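Local structure of autophagy protein 5 (Saccharomyces cerevisiae, 2DYO) at residues P83-Y88 and T209-G214; V90-D95 and F279-L284; H149-V154 and R174-S179; T215-Q220 and I239-E244. The protein takes part in autophagic vesicle formation and cytoplasm-to-vacuole transport, and is required for nucleophagy and mitophagy. All blocks are in the same frame, centred on the assembly; numbering follows the deposited sequence.

Contact 1: P83-Y88 and T209-G214; sequences PIPWNY and TSRTSG
The guanidinium of Arg-211 has the Pro-85 ring over one face. Pro-85 CG stands 3.4 Å above the guanidinium plane, displaced toward its rim. Pro-85 CG also lies 3.6 Å from Arg-211 NH2. Pro-85 CD faces Arg-211 CZ at 3.8 Å. Arg-211 NH2 in turn lies over one face of the Tyr-88 ring, 3.8 Å from Tyr-88 CE1. The ring and guanidinium planes are inclined by 56°, so the two do not stack flat. Arg-211 CZ is 5.4 Å from the centroid of the Tyr-88 ring. Any cation-pi attraction there is weak at best. Phe-216 offers Arg-211 another cation-pi partner.

Arg-211 reaches across with CG anti to its carbonyl carbon (chi1 -74°) and its chain extended from CG to NE. Its loop is shaped by Ser-210 OG, which accepts from Thr-212 N at 2.7 Å and from Ser-213 N at 2.8 Å. These bonds make an ST turn and an ST motif. Ser-210 OG also bonds Cys-96 O, which ties the loop to helix 90-98.

The contact joins the loop after strand 82-84 in UblA to the loop between strands 205-208 and 218-219 in UblB. Arg-211 is met across it by van der Waals packing, with at most a weak electrostatic attraction to the tyrosine ring. Such contacts impose little direction on the guanidinium, whose N-H groups make no bond to residues 83-88.

Contact 2: V90-D95 and F279-L284; sequences VGVLFD and FLYITL
Val-92 and Asp-95 pack against Tyr-281 and Thr-283 in a buried helix-on-sheet contact between two ubiquitin-like domains. Helix 90-98 belongs to UblA. Strand 280-286 is the central strand of the five-stranded UblB sheet, whose 2-1-5-3-4 order is that of the beta-grasp fold. One end of the contact is apolar. Val-92 points both methyls at the Tyr-281 ring. CG2 lies over one face, 3.6 Å from Tyr-281 CG, and makes a CH-pi contact 3.9 Å from the ring centroid. CG1 sits 3.7 Å from Tyr-281 CD2. Val-92 has CG1 anti to the backbone N (chi1 173°), which spreads the two methyls across the width of the ring, CG2 toward CD1 and CG1 toward CD2. At the far end of the ring, Tyr-281 OH bonds Asp-277 OD1. A serine here would probably take away the ring face under Val-92 CG2 and leave Asp-277 without its hydroxyl partner.

The other end is polar. Asp-95 CB approaches Thr-283 OG1 at 3.7 Å. The Asp-95 carboxylate is held by UblA and UblB together: OD1 pairs with Arg-44 in a salt bridge, and OD2 takes the backbone N-H of Gly-257. Gln-208 NE2 bonds both Thr-283 OG1 and Val-92 O, a further link between helix and sheet. One water bridges the two side chains, donating to Asp-95 OD2 at 2.9 Å and accepting from Thr-283 OG1 at 2.8 Å.

Contact 3: H149-V154 and R174-S179; sequences HQWKQV and RKFWGS
Trp-151 and Phe-176 meet in the aromatic core of the alpha-helical bundle region, where helix 142-159 faces helix 170-182. The pair is edge-to-face. The edge of Phe-176 is turned toward the face of the indole, with the planes at 60°. The centroids of the Phe-176 ring and the five-membered ring of Trp-151 are 4.9 Å apart. Phe-176 CZ comes closest, 3.7 Å from Trp-151 CE2, and Phe-176 CE2 lies 3.9 Å from Trp-151 CD1. Phe-176 carries CG anti to its backbone N (chi1 -168°), and this swings its ring out to the neighbouring helix. The backbones stay well apart, with the CA atoms of Trp-151 and Phe-176 at 10.6 Å. The two rings alone bridge that distance.

Trp-151 NE1 bonds the backbone O of Phe-276, so the indole is fixed at its polar edge as well. A leucine in place of Trp-151 would probably leave the edge of Phe-176 without its aromatic face and the Phe-276 carbonyl without this donor.

Trp-147 meets both rings, and Phe-188, Ile-191 and Ile-195 bring helix 185-195 against Phe-176. Ile-165 of helix 163-166 touches Trp-151, while the Phe-276 bond links the bundle to the segment just before strand 280-286.

Contact 4: T215-Q220 and I239-E244; sequences TFRISQ and ILDVKE
Arg-217 and Asp-241 are modelled as a salt bridge on the surface of the UblB domain, a ubiquitin-like fold, though its details are doubtful. Arg-217 NH1 is placed to donate to Asp-241 OD2. The modelled separation of 2.4 Å between Arg-217 NH1 and Asp-241 OD2 is too short to trust, since NH1 is crowded in the model. The pairing is plausible, but its exact length is not sure. As modelled, the oxygen meets the guanidinium at its edge, near its plane. The guanidinium and carboxylate planes then lie 18° apart, nearly coplanar.

A water joins the pair to a third charged group. It accepts from Arg-217 NH2 and Lys-243 NZ and donates to Asp-241 OD2. The nearby carboxylate would be expected to ease the like charges of Arg-217 and Lys-243, whose NH2 and NZ atoms are 5.9 Å apart.

The next shell places each partner. Arg-217 sits at the edge of the sheet, just before strand 218-219, where its backbone N bonds Thr-209 OG1. Its chain is bent at chi2 (-132°) and chi3, which turns the guanidinium toward Asp-241. Asp-241 follows helix 236-239, in a loop that runs toward strand 251-255. Its other oxygen makes an Asx motif. Glu-244 seems to return the grip through OE2 to Asp-241 N, though the place of OE2 is less sure. In the Asx motif, Asp-241 OD1 accepts from Glu-244 N at 2.7 Å, nearly in line with its C-O bond.

Contacts 2 and 3 are buried, contact 1 is partly buried and contact 4 lies at the surface. Contacts 1 and 2 both join UblA to UblB. They touch each other through Tyr-88 and Tyr-281, and through Leu-93 against Ile-84, Pro-85 and Tyr-88. Contact 3 stays within the helical bundle and contact 4 within UblB. Contacts 2 and 4 reach the same UblB sheet, at its centre and toward its edge. Phe-279 packs on Val-154 and so brings contact 2 against contact 3. Chemistry follows place: aromatic rings meet in contact 3, a methyl-ring contact and a bridging water in contact 2, an arginine packs against a proline and a tyrosine in contact 1, and charges pair in contact 4.

Contact 1: P83-Y88 and T209-G214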
loop_
_atom_site.group_PDB
_atom_site.type_symbol
_atom_site.label_atom_id
_atom_site.label_comp_id
_atom_site.label_asym_id
_atom_site.label_seq_id
_atom_site.Cartn_x
_atom_site.Cartn_y
_atom_site.Cartn_z
ATOM N N PRO A 83 8.372 -9.188 10.828
ATOM C CA PRO A 83 7.031 -8.606 10.924
ATOM C C PRO A 83 6.799 -7.533 9.864
ATOM O O PRO A 83 7.656 -6.683 9.630
ATOM C CB PRO A 83 7.005 -8.044 12.341
ATOM C CG PRO A 83 7.849 -9.033 13.092
ATOM C CD PRO A 83 9.019 -9.231 12.152
ATOM N N ILE A 84 5.636 -7.585 9.223
ATOM C CA ILE A 84 5.284 -6.619 8.191
ATOM C C ILE A 84 3.939 -5.975 8.557
ATOM O O ILE A 84 2.933 -6.666 8.721
ATOM C CB ILE A 84 5.227 -7.319 6.800
ATOM C CG1 ILE A 84 4.813 -6.328 5.717
ATOM C CG2 ILE A 84 4.281 -8.500 6.843
ATOM C CD1 ILE A 84 4.798 -6.941 4.320
ATOM N N PRO A 85 3.912 -4.633 8.688
ATOM C CA PRO A 85 2.719 -3.845 9.045
ATOM C C PRO A 85 1.592 -3.920 8.019
ATOM O O PRO A 85 1.806 -3.638 6.843
ATOM C CB PRO A 85 3.256 -2.412 9.163
ATOM C CG PRO A 85 4.757 -2.566 9.219
ATOM C CD PRO A 85 5.029 -3.742 8.339
ATOM N N TRP A 86 0.386 -4.272 8.455
ATOM C CA TRP A 86 -0.717 -4.337 7.504
ATOM C C TRP A 86 -1.256 -2.950 7.159
ATOM O O TRP A 86 -1.902 -2.778 6.127
ATOM C CB TRP A 86 -1.874 -5.205 8.038
ATOM C CG TRP A 86 -2.590 -4.632 9.228
ATOM C CD1 TRP A 86 -2.414 -4.982 10.538
ATOM C CD2 TRP A 86 -3.544 -3.560 9.225
ATOM N NE1 TRP A 86 -3.193 -4.191 11.354
ATOM C CE2 TRP A 86 -3.896 -3.310 10.575
ATOM C CE3 TRP A 86 -4.134 -2.784 8.217
ATOM C CZ2 TRP A 86 -4.810 -2.315 10.940
ATOM C CZ3 TRP A 86 -5.045 -1.792 8.582
ATOM C CH2 TRP A 86 -5.372 -1.568 9.934
ATOM N N ASN A 87 -0.980 -1.962 8.007
ATOM C CA ASN A 87 -1.506 -0.616 7.792
ATOM C C ASN A 87 -0.808 0.291 6.774
ATOM O O ASN A 87 -0.838 1.513 6.899
ATOM C CB ASN A 87 -1.648 0.120 9.139
ATOM C CG ASN A 87 -0.360 0.153 9.940
ATOM O OD1 ASN A 87 0.203 1.224 10.192
ATOM N ND2 ASN A 87 0.108 -1.012 10.354
ATOM N N TYR A 88 -0.172 -0.309 5.777
ATOM C CA TYR A 88 0.459 0.455 4.702
ATOM C C TYR A 88 -0.063 -0.182 3.433
ATOM O O TYR A 88 -0.315 -1.383 3.413
ATOM C CB TYR A 88 1.988 0.327 4.726
ATOM C CG TYR A 88 2.625 1.089 5.854
ATOM C CD1 TYR A 88 2.779 0.509 7.110
ATOM C CD2 TYR A 88 3.031 2.411 5.681
ATOM C CE1 TYR A 88 3.324 1.230 8.174
ATOM C CE2 TYR A 88 3.572 3.143 6.736
ATOM C CZ TYR A 88 3.715 2.542 7.979
ATOM O OH TYR A 88 4.246 3.261 9.022
ATOM N N THR A 209 12.735 3.850 4.014
ATOM C CA THR A 209 13.873 3.159 3.416
ATOM C C THR A 209 13.443 1.697 3.290
ATOM O O THR A 209 12.264 1.423 3.064
ATOM C CB THR A 209 15.147 3.262 4.290
ATOM O OG1 THR A 209 14.860 2.817 5.621
ATOM C CG2 THR A 209 15.658 4.705 4.318
ATOM N N SER A 210 14.369 0.759 3.454
ATOM C CA SER A 210 14.028 -0.655 3.330
ATOM C C SER A 210 13.796 -1.413 4.640
ATOM O O SER A 210 14.429 -1.133 5.660
ATOM C CB SER A 210 15.111 -1.380 2.527
ATOM O OG SER A 210 14.870 -2.777 2.498
ATOM N N ARG A 211 12.869 -2.370 4.593
ATOM C CA ARG A 211 12.557 -3.226 5.738
ATOM C C ARG A 211 13.350 -4.497 5.497
ATOM O O ARG A 211 13.471 -5.351 6.374
ATOM C CB ARG A 211 11.066 -3.573 5.783
ATOM C CG ARG A 211 10.164 -2.439 6.236
ATOM C CD ARG A 211 8.697 -2.781 6.012
ATOM N NE ARG A 211 7.833 -1.641 6.290
ATOM C CZ ARG A 211 7.656 -1.118 7.499
ATOM N NH1 ARG A 211 8.282 -1.638 8.547
ATOM N NH2 ARG A 211 6.867 -0.063 7.657
ATOM N N THR A 212 13.882 -4.607 4.283
ATOM C CA THR A 212 14.674 -5.758 3.886
ATOM C C THR A 212 16.140 -5.532 4.237
ATOM O O THR A 212 16.718 -6.272 5.033
ATOM C CB THR A 212 14.532 -5.997 2.387
ATOM N N SER A 213 16.734 -4.498 3.652
ATOM C CA SER A 213 18.140 -4.206 3.890
ATOM C C SER A 213 18.384 -3.029 4.830
ATOM O O SER A 213 17.681 -2.022 4.785
ATOM C CB SER A 213 18.836 -3.948 2.565
ATOM N N GLY A 214 19.394 -3.180 5.680
ATOM C CA GLY A 214 19.776 -2.130 6.607
ATOM C C GLY A 214 18.833 -1.762 7.734
ATOM O O GLY A 214 17.926 -2.510 8.105
#

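Contact 2: V90-D95 and F279-L284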
loop_
_atom_site.group_PDB
_atom_site.type_symbol
_atom_site.label_atom_id
_atom_site.label_comp_id
_atom_site.label_asym_id
_atom_site.label_seq_id
_atom_site.Cartn_x
_atom_site.Cartn_y
_atom_site.Cartn_z
ATOM N N VAL A 90 -0.393 -2.218 0.169
ATOM C CA VAL A 90 0.376 -3.379 -0.267
ATOM C C VAL A 90 1.522 -2.985 -1.202
ATOM O O VAL A 90 2.625 -3.525 -1.100
ATOM C CB VAL A 90 -0.554 -4.398 -0.989
ATOM C CG1 VAL A 90 0.258 -5.548 -1.587
ATOM C CG2 VAL A 90 -1.572 -4.939 0.008
ATOM N N GLY A 91 1.263 -2.047 -2.108
ATOM C CA GLY A 91 2.298 -1.622 -3.038
ATOM C C GLY A 91 3.466 -0.946 -2.342
ATOM O O GLY A 91 4.614 -1.060 -2.778
ATOM N N VAL A 92 3.169 -0.217 -1.272
ATOM C CA VAL A 92 4.191 0.472 -0.489
ATOM C C VAL A 92 5.030 -0.556 0.272
ATOM O O VAL A 92 6.251 -0.410 0.407
ATOM C CB VAL A 92 3.542 1.479 0.499
ATOM C CG1 VAL A 92 4.600 2.065 1.440
ATOM C CG2 VAL A 92 2.885 2.622 -0.295
ATOM N N LEU A 93 4.375 -1.596 0.775
ATOM C CA LEU A 93 5.094 -2.652 1.482
ATOM C C LEU A 93 6.002 -3.341 0.467
ATOM O O LEU A 93 7.168 -3.641 0.752
ATOM C CB LEU A 93 4.112 -3.671 2.071
ATOM C CG LEU A 93 3.260 -3.237 3.272
ATOM C CD1 LEU A 93 2.270 -4.343 3.626
ATOM C CD2 LEU A 93 4.155 -2.935 4.461
ATOM N N PHE A 94 5.464 -3.571 -0.730
ATOM C CA PHE A 94 6.218 -4.233 -1.791
ATOM C C PHE A 94 7.460 -3.433 -2.175
ATOM O O PHE A 94 8.554 -3.989 -2.279
ATOM C CB PHE A 94 5.344 -4.421 -3.036
ATOM C CG PHE A 94 6.035 -5.161 -4.152
ATOM C CD1 PHE A 94 6.148 -6.545 -4.122
ATOM C CD2 PHE A 94 6.584 -4.469 -5.224
ATOM C CE1 PHE A 94 6.801 -7.234 -5.151
ATOM C CE2 PHE A 94 7.240 -5.144 -6.256
ATOM C CZ PHE A 94 7.345 -6.530 -6.219
ATOM N N ASP A 95 7.285 -2.133 -2.404
ATOM C CA ASP A 95 8.400 -1.272 -2.785
ATOM C C ASP A 95 9.491 -1.305 -1.729
ATOM O O ASP A 95 10.679 -1.310 -2.048
ATOM C CB ASP A 95 7.932 0.174 -2.980
ATOM C CG ASP A 95 7.062 0.348 -4.206
ATOM O OD1 ASP A 95 6.864 -0.639 -4.940
ATOM O OD2 ASP A 95 6.582 1.477 -4.444
ATOM N N PHE A 279 -1.897 9.491 1.157
ATOM C CA PHE A 279 -0.498 9.862 1.341
ATOM C C PHE A 279 0.372 9.466 0.157
ATOM O O PHE A 279 0.148 8.428 -0.477
ATOM C CB PHE A 279 0.091 9.201 2.597
ATOM C CG PHE A 279 -0.202 9.937 3.874
ATOM C CD1 PHE A 279 -1.344 9.655 4.614
ATOM C CD2 PHE A 279 0.672 10.914 4.339
ATOM C CE1 PHE A 279 -1.612 10.337 5.805
ATOM C CE2 PHE A 279 0.413 11.600 5.527
ATOM C CZ PHE A 279 -0.731 11.310 6.258
ATOM N N LEU A 280 1.353 10.311 -0.145
ATOM C CA LEU A 280 2.319 10.014 -1.199
ATOM C C LEU A 280 3.454 9.319 -0.466
ATOM O O LEU A 280 3.957 9.838 0.531
ATOM C CB LEU A 280 2.861 11.291 -1.843
ATOM C CG LEU A 280 4.083 11.043 -2.741
ATOM C CD1 LEU A 280 3.678 10.205 -3.962
ATOM C CD2 LEU A 280 4.668 12.370 -3.180
ATOM N N TYR A 281 3.853 8.142 -0.939
ATOM C CA TYR A 281 4.940 7.414 -0.301
ATOM C C TYR A 281 6.143 7.301 -1.220
ATOM O O TYR A 281 6.007 6.950 -2.392
ATOM C CB TYR A 281 4.527 5.981 0.066
ATOM C CG TYR A 281 3.499 5.845 1.159
ATOM C CD1 TYR A 281 2.143 5.954 0.885
ATOM C CD2 TYR A 281 3.888 5.559 2.469
ATOM C CE1 TYR A 281 1.187 5.772 1.888
ATOM C CE2 TYR A 281 2.948 5.380 3.475
ATOM C CZ TYR A 281 1.601 5.483 3.176
ATOM O OH TYR A 281 0.667 5.270 4.153
ATOM N N ILE A 282 7.324 7.617 -0.704
ATOM C CA ILE A 282 8.507 7.420 -1.518
ATOM C C ILE A 282 9.408 6.473 -0.754
ATOM O O ILE A 282 9.461 6.491 0.485
ATOM C CB ILE A 282 9.247 8.736 -1.874
ATOM C CG1 ILE A 282 9.669 9.488 -0.621
ATOM C CG2 ILE A 282 8.348 9.616 -2.750
ATOM C CD1 ILE A 282 10.299 10.832 -0.944
ATOM N N THR A 283 10.077 5.606 -1.499
ATOM C CA THR A 283 10.978 4.630 -0.910
ATOM C C THR A 283 12.385 4.929 -1.410
ATOM O O THR A 283 12.622 5.001 -2.613
ATOM C CB THR A 283 10.565 3.205 -1.322
ATOM O OG1 THR A 283 9.238 2.947 -0.839
ATOM C CG2 THR A 283 11.526 2.172 -0.748
ATOM N N LEU A 284 13.308 5.126 -0.478
ATOM C CA LEU A 284 14.685 5.433 -0.833
ATOM C C LEU A 284 15.499 4.153 -0.899
ATOM O O LEU A 284 15.531 3.383 0.058
ATOM C CB LEU A 284 15.294 6.378 0.200
ATOM C CG LEU A 284 14.493 7.654 0.469
ATOM C CD1 LEU A 284 15.197 8.470 1.547
ATOM C CD2 LEU A 284 14.343 8.462 -0.816
HETATM O O HOH W 1 7.533 3.733 -2.911
#

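Contact 3: H149-V154 and R174-S179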
loop_
_atom_site.group_PDB
_atom_site.type_symbol
_atom_site.label_atom_id
_atom_site.label_comp_id
_atom_site.label_asym_id
_atom_site.label_seq_id
_atom_site.Cartn_x
_atom_site.Cartn_y
_atom_site.Cartn_z
ATOM N N HIS A 149 -9.207 7.538 8.947
ATOM C CA HIS A 149 -8.432 8.428 9.804
ATOM C C HIS A 149 -7.215 8.944 9.025
ATOM O O HIS A 149 -6.713 10.044 9.282
ATOM C CB HIS A 149 -7.981 7.695 11.072
ATOM C CG HIS A 149 -7.368 8.595 12.098
ATOM N ND1 HIS A 149 -8.098 9.539 12.786
ATOM C CD2 HIS A 149 -6.088 8.726 12.520
ATOM C CE1 HIS A 149 -7.294 10.215 13.589
ATOM N NE2 HIS A 149 -6.069 9.741 13.445
ATOM N N GLN A 150 -6.743 8.141 8.074
ATOM C CA GLN A 150 -5.619 8.536 7.228
ATOM C C GLN A 150 -6.092 9.709 6.366
ATOM O O GLN A 150 -5.409 10.725 6.247
ATOM C CB GLN A 150 -5.192 7.389 6.302
ATOM C CG GLN A 150 -4.355 6.280 6.936
ATOM C CD GLN A 150 -3.021 6.776 7.460
ATOM O OE1 GLN A 150 -2.941 7.355 8.546
ATOM N NE2 GLN A 150 -1.964 6.562 6.683
ATOM N N TRP A 151 -7.271 9.560 5.769
ATOM C CA TRP A 151 -7.802 10.612 4.915
ATOM C C TRP A 151 -8.163 11.880 5.660
ATOM O O TRP A 151 -8.115 12.967 5.100
ATOM C CB TRP A 151 -9.001 10.110 4.109
ATOM C CG TRP A 151 -8.594 9.460 2.823
ATOM C CD1 TRP A 151 -8.469 8.122 2.579
ATOM C CD2 TRP A 151 -8.199 10.128 1.619
ATOM N NE1 TRP A 151 -8.017 7.915 1.295
ATOM C CE2 TRP A 151 -7.842 9.130 0.686
ATOM C CE3 TRP A 151 -8.111 11.478 1.238
ATOM C CZ2 TRP A 151 -7.400 9.439 -0.609
ATOM C CZ3 TRP A 151 -7.673 11.783 -0.050
ATOM C CH2 TRP A 151 -7.324 10.766 -0.955
ATOM N N LYS A 152 -8.530 11.742 6.933
ATOM C CA LYS A 152 -8.863 12.917 7.730
ATOM C C LYS A 152 -7.595 13.758 7.921
ATOM O O LYS A 152 -7.625 14.987 7.832
ATOM C CB LYS A 152 -9.443 12.493 9.079
ATOM C CG LYS A 152 -10.050 13.629 9.873
ATOM C CD LYS A 152 -10.612 13.135 11.219
ATOM C CE LYS A 152 -11.128 14.302 12.060
ATOM N NZ LYS A 152 -11.627 13.830 13.384
ATOM N N GLN A 153 -6.473 13.093 8.178
ATOM C CA GLN A 153 -5.206 13.801 8.348
ATOM C C GLN A 153 -4.823 14.451 7.013
ATOM O O GLN A 153 -4.384 15.599 6.960
ATOM C CB GLN A 153 -4.088 12.835 8.751
ATOM C CG GLN A 153 -4.272 12.137 10.078
ATOM C CD GLN A 153 -3.234 11.044 10.294
ATOM O OE1 GLN A 153 -2.032 11.317 10.396
ATOM N NE2 GLN A 153 -3.695 9.794 10.357
ATOM N N VAL A 154 -4.982 13.688 5.935
ATOM C CA VAL A 154 -4.659 14.177 4.599
ATOM C C VAL A 154 -5.458 15.436 4.272
ATOM O O VAL A 154 -4.898 16.424 3.813
ATOM C CB VAL A 154 -4.926 13.090 3.525
ATOM C CG1 VAL A 154 -4.850 13.688 2.132
ATOM C CG2 VAL A 154 -3.902 11.973 3.668
ATOM N N ARG A 174 -18.831 5.764 3.608
ATOM C CA ARG A 174 -18.872 4.309 3.540
ATOM C C ARG A 174 -18.643 3.878 2.109
ATOM O O ARG A 174 -17.969 2.884 1.846
ATOM C CB ARG A 174 -20.232 3.801 4.017
ATOM C CG ARG A 174 -20.722 4.529 5.230
ATOM C CD ARG A 174 -20.688 3.671 6.462
ATOM N NE ARG A 174 -21.918 2.903 6.604
ATOM C CZ ARG A 174 -22.453 2.583 7.777
ATOM N NH1 ARG A 174 -21.858 2.967 8.898
ATOM N NH2 ARG A 174 -23.586 1.897 7.832
ATOM N N LYS A 175 -19.220 4.639 1.186
ATOM C CA LYS A 175 -19.105 4.370 -0.243
ATOM C C LYS A 175 -17.645 4.538 -0.678
ATOM O O LYS A 175 -17.158 3.835 -1.563
ATOM C CB LYS A 175 -20.001 5.348 -1.013
ATOM C CG LYS A 175 -20.075 5.145 -2.518
ATOM C CD LYS A 175 -20.894 6.273 -3.144
ATOM C CE LYS A 175 -21.085 6.093 -4.637
ATOM N NZ LYS A 175 -21.863 7.222 -5.227
ATOM N N PHE A 176 -16.961 5.487 -0.049
ATOM C CA PHE A 176 -15.560 5.759 -0.350
ATOM C C PHE A 176 -14.751 4.498 -0.015
ATOM O O PHE A 176 -14.054 3.958 -0.872
ATOM C CB PHE A 176 -15.092 6.967 0.476
ATOM C CG PHE A 176 -13.749 7.523 0.059
ATOM C CD1 PHE A 176 -13.256 7.326 -1.228
ATOM C CD2 PHE A 176 -12.984 8.258 0.960
ATOM C CE1 PHE A 176 -12.017 7.854 -1.609
ATOM C CE2 PHE A 176 -11.746 8.789 0.593
ATOM C CZ PHE A 176 -11.262 8.587 -0.694
ATOM N N TRP A 177 -14.868 4.016 1.220
ATOM C CA TRP A 177 -14.155 2.806 1.631
ATOM C C TRP A 177 -14.602 1.625 0.780
ATOM O O TRP A 177 -13.794 0.788 0.379
ATOM C CB TRP A 177 -14.430 2.478 3.100
ATOM C CG TRP A 177 -13.902 1.121 3.506
ATOM C CD1 TRP A 177 -14.632 0.023 3.863
ATOM C CD2 TRP A 177 -12.528 0.721 3.557
ATOM N NE1 TRP A 177 -13.798 -1.036 4.135
ATOM C CE2 TRP A 177 -12.500 -0.634 3.956
ATOM C CE3 TRP A 177 -11.317 1.378 3.306
ATOM C CZ2 TRP A 177 -11.304 -1.344 4.109
ATOM C CZ3 TRP A 177 -10.127 0.669 3.459
ATOM C CH2 TRP A 177 -10.131 -0.674 3.857
ATOM N N GLY A 178 -15.902 1.565 0.514
ATOM C CA GLY A 178 -16.451 0.480 -0.270
ATOM C C GLY A 178 -15.794 0.296 -1.621
ATOM O O GLY A 178 -15.589 -0.835 -2.064
ATOM N N SER A 179 -15.462 1.404 -2.276
ATOM C CA SER A 179 -14.828 1.356 -3.588
ATOM C C SER A 179 -13.488 0.631 -3.538
ATOM O O SER A 179 -13.055 0.061 -4.533
ATOM C CB SER A 179 -14.611 2.770 -4.128
ATOM O OG SER A 179 -13.659 3.462 -3.342
#

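Contact 4: T215-Q220 and I239-E244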
loop_
_atom_site.group_PDB
_atom_site.type_symbol
_atom_site.label_atom_id
_atom_site.label_comp_id
_atom_site.label_asym_id
_atom_site.label_seq_id
_atom_site.Cartn_x
_atom_site.Cartn_y
_atom_site.Cartn_z
ATOM N N THR A 215 19.068 -0.587 8.300
ATOM C CA THR A 215 18.238 -0.108 9.387
ATOM C C THR A 215 17.085 0.712 8.817
ATOM O O THR A 215 17.273 1.833 8.347
ATOM C CB THR A 215 19.069 0.722 10.340
ATOM N N PHE A 216 15.890 0.136 8.858
ATOM C CA PHE A 216 14.694 0.789 8.336
ATOM C C PHE A 216 14.282 2.047 9.097
ATOM O O PHE A 216 14.364 2.099 10.326
ATOM C CB PHE A 216 13.519 -0.194 8.353
ATOM C CG PHE A 216 12.211 0.406 7.910
ATOM C CD1 PHE A 216 11.951 0.627 6.559
ATOM C CD2 PHE A 216 11.240 0.749 8.845
ATOM C CE1 PHE A 216 10.737 1.183 6.147
ATOM C CE2 PHE A 216 10.024 1.306 8.445
ATOM C CZ PHE A 216 9.774 1.522 7.091
ATOM N N ARG A 217 13.844 3.062 8.359
ATOM C CA ARG A 217 13.365 4.287 8.983
ATOM C C ARG A 217 12.262 4.905 8.140
ATOM O O ARG A 217 12.173 4.677 6.933
ATOM C CB ARG A 217 14.497 5.291 9.216
ATOM C CG ARG A 217 15.070 5.924 7.981
ATOM C CD ARG A 217 16.584 5.861 8.013
ATOM N NE ARG A 217 17.182 7.154 7.709
ATOM C CZ ARG A 217 18.464 7.339 7.411
ATOM N NH1 ARG A 217 18.904 8.559 7.152
ATOM N NH2 ARG A 217 19.304 6.311 7.367
ATOM N N ILE A 218 11.409 5.674 8.801
ATOM C CA ILE A 218 10.274 6.304 8.154
ATOM C C ILE A 218 10.075 7.693 8.758
ATOM O O ILE A 218 10.279 7.897 9.957
ATOM C CB ILE A 218 9.032 5.422 8.367
ATOM C CG1 ILE A 218 7.787 6.061 7.752
ATOM C CG2 ILE A 218 8.855 5.157 9.848
ATOM C CD1 ILE A 218 6.619 5.092 7.662
ATOM N N SER A 219 9.692 8.648 7.924
ATOM C CA SER A 219 9.486 10.007 8.390
ATOM C C SER A 219 8.348 10.660 7.623
ATOM O O SER A 219 7.991 10.223 6.529
ATOM C CB SER A 219 10.767 10.819 8.198
ATOM O OG SER A 219 11.088 10.910 6.824
ATOM N N GLN A 220 7.785 11.708 8.209
ATOM C CA GLN A 220 6.690 12.443 7.597
ATOM C C GLN A 220 7.017 13.920 7.785
ATOM O O GLN A 220 6.478 14.585 8.662
ATOM C CB GLN A 220 5.363 12.079 8.277
ATOM C CG GLN A 220 4.150 12.847 7.763
ATOM C CD GLN A 220 2.864 12.481 8.490
ATOM O OE1 GLN A 220 1.855 13.182 8.384
ATOM N NE2 GLN A 220 2.891 11.379 9.229
ATOM N N ILE A 239 14.799 14.597 2.379
ATOM C CA ILE A 239 15.073 13.261 1.883
ATOM C C ILE A 239 16.410 12.701 2.335
ATOM O O ILE A 239 16.480 11.565 2.792
ATOM C CB ILE A 239 15.002 13.236 0.346
ATOM C CG1 ILE A 239 13.582 13.607 -0.098
ATOM C CG2 ILE A 239 15.414 11.866 -0.175
ATOM C CD1 ILE A 239 13.409 13.729 -1.599
ATOM N N LEU A 240 17.469 13.493 2.208
ATOM C CA LEU A 240 18.796 13.037 2.602
ATOM C C LEU A 240 18.996 13.224 4.103
ATOM O O LEU A 240 18.363 14.085 4.719
ATOM C CB LEU A 240 19.872 13.809 1.830
ATOM C CG LEU A 240 19.717 13.813 0.300
ATOM C CD1 LEU A 240 20.847 14.616 -0.323
ATOM C CD2 LEU A 240 19.720 12.381 -0.233
ATOM N N ASP A 241 19.859 12.408 4.695
ATOM C CA ASP A 241 20.110 12.521 6.123
ATOM C C ASP A 241 21.402 13.280 6.390
ATOM O O ASP A 241 22.180 13.559 5.470
ATOM C CB ASP A 241 20.169 11.138 6.789
ATOM C CG ASP A 241 21.236 10.236 6.194
ATOM O OD1 ASP A 241 22.297 10.740 5.778
ATOM O OD2 ASP A 241 21.017 9.008 6.160
ATOM N N VAL A 242 21.616 13.613 7.659
ATOM C CA VAL A 242 22.803 14.348 8.074
ATOM C C VAL A 242 24.070 13.777 7.462
ATOM O O VAL A 242 24.930 14.519 6.995
ATOM C CB VAL A 242 22.946 14.342 9.605
ATOM C CG1 VAL A 242 24.221 15.060 10.006
ATOM C CG2 VAL A 242 21.733 15.014 10.237
ATOM N N LYS A 243 24.182 12.456 7.467
ATOM C CA LYS A 243 25.356 11.797 6.913
ATOM C C LYS A 243 25.489 12.070 5.413
ATOM O O LYS A 243 26.597 12.134 4.884
ATOM C CB LYS A 243 25.267 10.291 7.155
ATOM C CG LYS A 243 26.553 9.529 6.862
ATOM C CD LYS A 243 26.330 8.432 5.834
ATOM C CE LYS A 243 25.114 7.583 6.178
ATOM N NZ LYS A 243 25.145 7.126 7.597
ATOM N N GLU A 244 24.354 12.230 4.736
ATOM C CA GLU A 244 24.342 12.490 3.297
ATOM C C GLU A 244 24.525 13.970 2.959
ATOM O O GLU A 244 25.030 14.308 1.886
ATOM C CB GLU A 244 23.035 11.979 2.690
ATOM C CG GLU A 244 22.927 10.460 2.651
ATOM C CD GLU A 244 21.499 9.983 2.477
ATOM O OE1 GLU A 244 21.298 8.783 2.210
ATOM O OE2 GLU A 244 20.576 10.811 2.613
HETATM O O HOH W 2 22.189 6.603 7.799
#